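Local structure of nitrogenase molybdenum-iron protein alpha chain (Clostridium pasteurianum, 4WES) at residues G428-E433 with T438-D443. The protein forms, with the beta chain, the molybdenum-iron component of nitrogenase, which reduces dinitrogen to ammonium with electrons delivered through the iron protein. Sequence-based numbering, arbitrary orientation.
Sequences GGMMKE and TILIDD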
ATOM      1  N   GLY A 428      28.362 -42.162  -3.757  1.00 13.91           N
ATOM      2  CA  GLY A 428      29.077 -42.190  -5.036  1.00 16.14           C
ATOM      3  C   GLY A 428      29.565 -40.861  -5.550  1.00 13.04           C
ATOM      4  O   GLY A 428      30.409 -40.832  -6.437  1.00 13.59           O
ATOM      5  N   GLY A 429      28.988 -39.759  -5.072  1.00 13.33           N
ATOM      6  CA  GLY A 429      29.410 -38.432  -5.477  1.00 12.28           C
ATOM      7  C   GLY A 429      28.691 -37.933  -6.714  1.00 12.23           C
ATOM      8  O   GLY A 429      28.006 -38.680  -7.431  1.00 13.04           O
ATOM      9  N   MET A 430      28.838 -36.647  -6.978  1.00 10.85           N
ATOM     10  CA  MET A 430      28.067 -35.988  -8.032  1.00 11.81           C
ATOM     11  C   MET A 430      28.500 -36.364  -9.437  1.00 11.42           C
ATOM     12  O   MET A 430      27.659 -36.532 -10.316  1.00 12.32           O
ATOM     13  CB  MET A 430      28.148 -34.484  -7.819  1.00 10.95           C
ATOM     14  CG  MET A 430      27.368 -33.678  -8.859  1.00 11.48           C
ATOM     15  SD  MET A 430      27.138 -31.955  -8.403  1.00 10.91           S
ATOM     16  CE  MET A 430      28.790 -31.296  -8.659  1.00 12.49           C
ATOM     17  N   MET A 431      29.808 -36.487  -9.662  1.00 11.55           N
ATOM     18  CA  MET A 431      30.308 -36.708 -11.014  0.53 13.05           C
ATOM     19  C   MET A 431      29.669 -37.977 -11.644  1.00 13.23           C
ATOM     20  O   MET A 431      29.334 -37.996 -12.836  1.00 14.03           O
ATOM     21  CB  MET A 431      31.842 -36.772 -10.971  0.53 15.70           C
ATOM     22  CG  MET A 431      32.578 -36.403 -12.249  0.53 16.45           C
ATOM     23  SD  MET A 431      34.340 -36.468 -11.879  0.53 26.92           S
ATOM     24  CE  MET A 431      34.726 -34.951 -10.967  0.53 18.88           C
ATOM     25  N   LYS A 432      29.524 -39.033 -10.839  1.00 13.92           N
ATOM     26  CA  LYS A 432      28.994 -40.303 -11.333  1.00 14.87           C
ATOM     27  C   LYS A 432      27.642 -40.112 -11.983  1.00 15.06           C
ATOM     28  O   LYS A 432      27.311 -40.819 -12.956  1.00 18.26           O
ATOM     29  CB  LYS A 432      28.880 -41.340 -10.232  1.00 18.64           C
ATOM     30  CG  LYS A 432      30.075 -42.263 -10.113  1.00 34.60           C
ATOM     31  CD  LYS A 432      30.796 -42.090  -8.790  1.00 61.19           C
ATOM     32  CE  LYS A 432      31.460 -43.344  -8.254  1.00 75.78           C
ATOM     33  NZ  LYS A 432      31.870 -43.055  -6.862  1.00130.39           N
ATOM     34  N   GLU A 433      26.849 -39.182 -11.456  1.00 13.56           N
ATOM     35  CA  GLU A 433      25.490 -38.994 -11.941  1.00 14.85           C
ATOM     36  C   GLU A 433      25.416 -38.136 -13.197  1.00 13.94           C
ATOM     37  O   GLU A 433      24.423 -38.174 -13.912  1.00 17.46           O
ATOM     38  CB  GLU A 433      24.641 -38.381 -10.815  1.00 16.41           C
ATOM     39  CG  GLU A 433      23.155 -38.332 -11.115  1.00 16.80           C
ATOM     40  CD  GLU A 433      22.289 -38.277  -9.881  1.00 15.94           C
ATOM     41  OE1 GLU A 433      22.728 -38.751  -8.824  1.00 18.50           O
ATOM     42  OE2 GLU A 433      21.159 -37.786 -10.026  1.00 16.59           O
ATOM     43  N   THR A 438      30.074 -33.117 -19.771  1.00 13.45           N
ATOM     44  CA  THR A 438      29.709 -32.076 -18.821  1.00 12.87           C
ATOM     45  C   THR A 438      30.938 -31.559 -18.065  1.00 12.78           C
ATOM     46  O   THR A 438      31.991 -32.200 -18.046  1.00 14.32           O
ATOM     47  CB  THR A 438      28.608 -32.592 -17.861  1.00 14.31           C
ATOM     48  OG1 THR A 438      29.092 -33.706 -17.120  1.00 15.66           O
ATOM     49  CG2 THR A 438      27.351 -32.910 -18.637  1.00 17.37           C
ATOM     50  N   ILE A 439      30.774 -30.405 -17.432  1.00 11.96           N
ATOM     51  CA  ILE A 439      31.863 -29.766 -16.748  1.00 11.98           C
ATOM     52  C   ILE A 439      31.530 -29.515 -15.288  1.00 11.30           C
ATOM     53  O   ILE A 439      30.404 -29.163 -14.945  1.00 11.66           O
ATOM     54  CB  ILE A 439      32.280 -28.463 -17.476  1.00 13.40           C
ATOM     55  CG1 ILE A 439      33.613 -27.864 -16.989  1.00 14.09           C
ATOM     56  CG2 ILE A 439      31.163 -27.441 -17.483  1.00 15.33           C
ATOM     57  CD1 ILE A 439      34.167 -26.837 -17.945  1.00 17.23           C
ATOM     58  N   LEU A 440      32.554 -29.693 -14.448  1.00 11.17           N
ATOM     59  CA  LEU A 440      32.464 -29.412 -13.037  1.00 11.03           C
ATOM     60  C   LEU A 440      33.382 -28.246 -12.717  1.00 11.39           C
ATOM     61  O   LEU A 440      34.518 -28.212 -13.175  1.00 12.69           O
ATOM     62  CB  LEU A 440      32.877 -30.642 -12.233  1.00 13.09           C
ATOM     63  CG  LEU A 440      31.877 -31.796 -12.366  1.00 14.04           C
ATOM     64  CD1 LEU A 440      32.185 -32.721 -13.520  1.00 14.24           C
ATOM     65  CD2 LEU A 440      31.632 -32.553 -11.073  1.00 19.14           C
ATOM     66  N   ILE A 441      32.865 -27.309 -11.900  1.00 10.63           N
ATOM     67  CA  ILE A 441      33.643 -26.129 -11.514  1.00 10.80           C
ATOM     68  C   ILE A 441      33.545 -25.937  -9.994  1.00 11.05           C
ATOM     69  O   ILE A 441      32.500 -25.556  -9.454  1.00 12.28           O
ATOM     70  CB  ILE A 441      33.154 -24.841 -12.209  1.00 11.03           C
ATOM     71  CG1 ILE A 441      33.112 -25.003 -13.742  1.00 13.30           C
ATOM     72  CG2 ILE A 441      34.060 -23.696 -11.791  1.00 12.05           C
ATOM     73  CD1 ILE A 441      32.471 -23.825 -14.452  1.00 13.52           C
ATOM     74  N   ASP A 442      34.644 -26.176  -9.305  1.00 10.10           N
ATOM     75  CA  ASP A 442      34.733 -25.985  -7.865  1.00 10.36           C
ATOM     76  C   ASP A 442      35.048 -24.526  -7.557  1.00  9.73           C
ATOM     77  O   ASP A 442      35.927 -23.919  -8.167  1.00 10.92           O
ATOM     78  CB  ASP A 442      35.799 -26.908  -7.276  1.00 10.31           C
ATOM     79  CG  ASP A 442      35.984 -26.727  -5.800  1.00 10.35           C
ATOM     80  OD1 ASP A 442      35.046 -27.118  -5.067  1.00 10.56           O
ATOM     81  OD2 ASP A 442      37.032 -26.186  -5.396  1.00 11.27           O
ATOM     82  N   ASP A 443      34.343 -23.967  -6.566  1.00  9.37           N
ATOM     83  CA  ASP A 443      34.507 -22.562  -6.182  1.00  9.58           C
ATOM     84  C   ASP A 443      34.391 -21.669  -7.424  1.00  9.50           C
ATOM     85  O   ASP A 443      35.203 -20.775  -7.665  1.00 10.92           O
ATOM     86  CB  ASP A 443      35.819 -22.338  -5.419  1.00 10.29           C
ATOM     87  CG  ASP A 443      35.880 -21.023  -4.627  1.00  9.75           C
ATOM     88  OD1 ASP A 443      34.882 -20.278  -4.517  1.00 10.49           O
ATOM     89  OD2 ASP A 443      37.014 -20.725  -4.127  1.00 10.99           O
TER
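M430 and M431 meet L440 through van der Waals contact alone, an example of how a short helical turn can be seated on a β-sheet by a few flexible apolar side chains. The branched end of L440 supplies both contact points on the strand. Its CD2 lies 3.9 Å from CE of M430, and these two side chains run past each other in opposite directions. M430 reaches across because CG stands anti to the backbone N (chi1 -180°) and the chain stays extended as far as SD, where the bend at chi3 (73°) turns the terminal methyl to L440 CD2. M431 crosses the leucine obliquely: in the conformer described, one of two deposited, its CG is 3.9 Å from L440 CD1. The M431 contacts are therefore less certain than that of M430. All three residues are buried, and the backbones remain well apart, with CA of M431 7.9 Å from CA of L440.

The backbone bonds of each segment lie within it or go to neighbouring parts of the chain. Within the helical turn, E433 N donates to M430 O at 3.0 Å, whereas I439 is bonded through its backbone to L363 and A365 of the adjacent strand. Y375 bonds to both segments, by its backbone to M431 and through OH to OD1 of D442.

V26 extends the apolar layer beside M431 and L440, as A365 and F367 do beside M430. The arrangement is α/β packing: a short, weakly bonded helical turn at 430-433 packs on one face of a mixed sheet, where strand 439-441 runs parallel to 361-367 and antiparallel to 25-27.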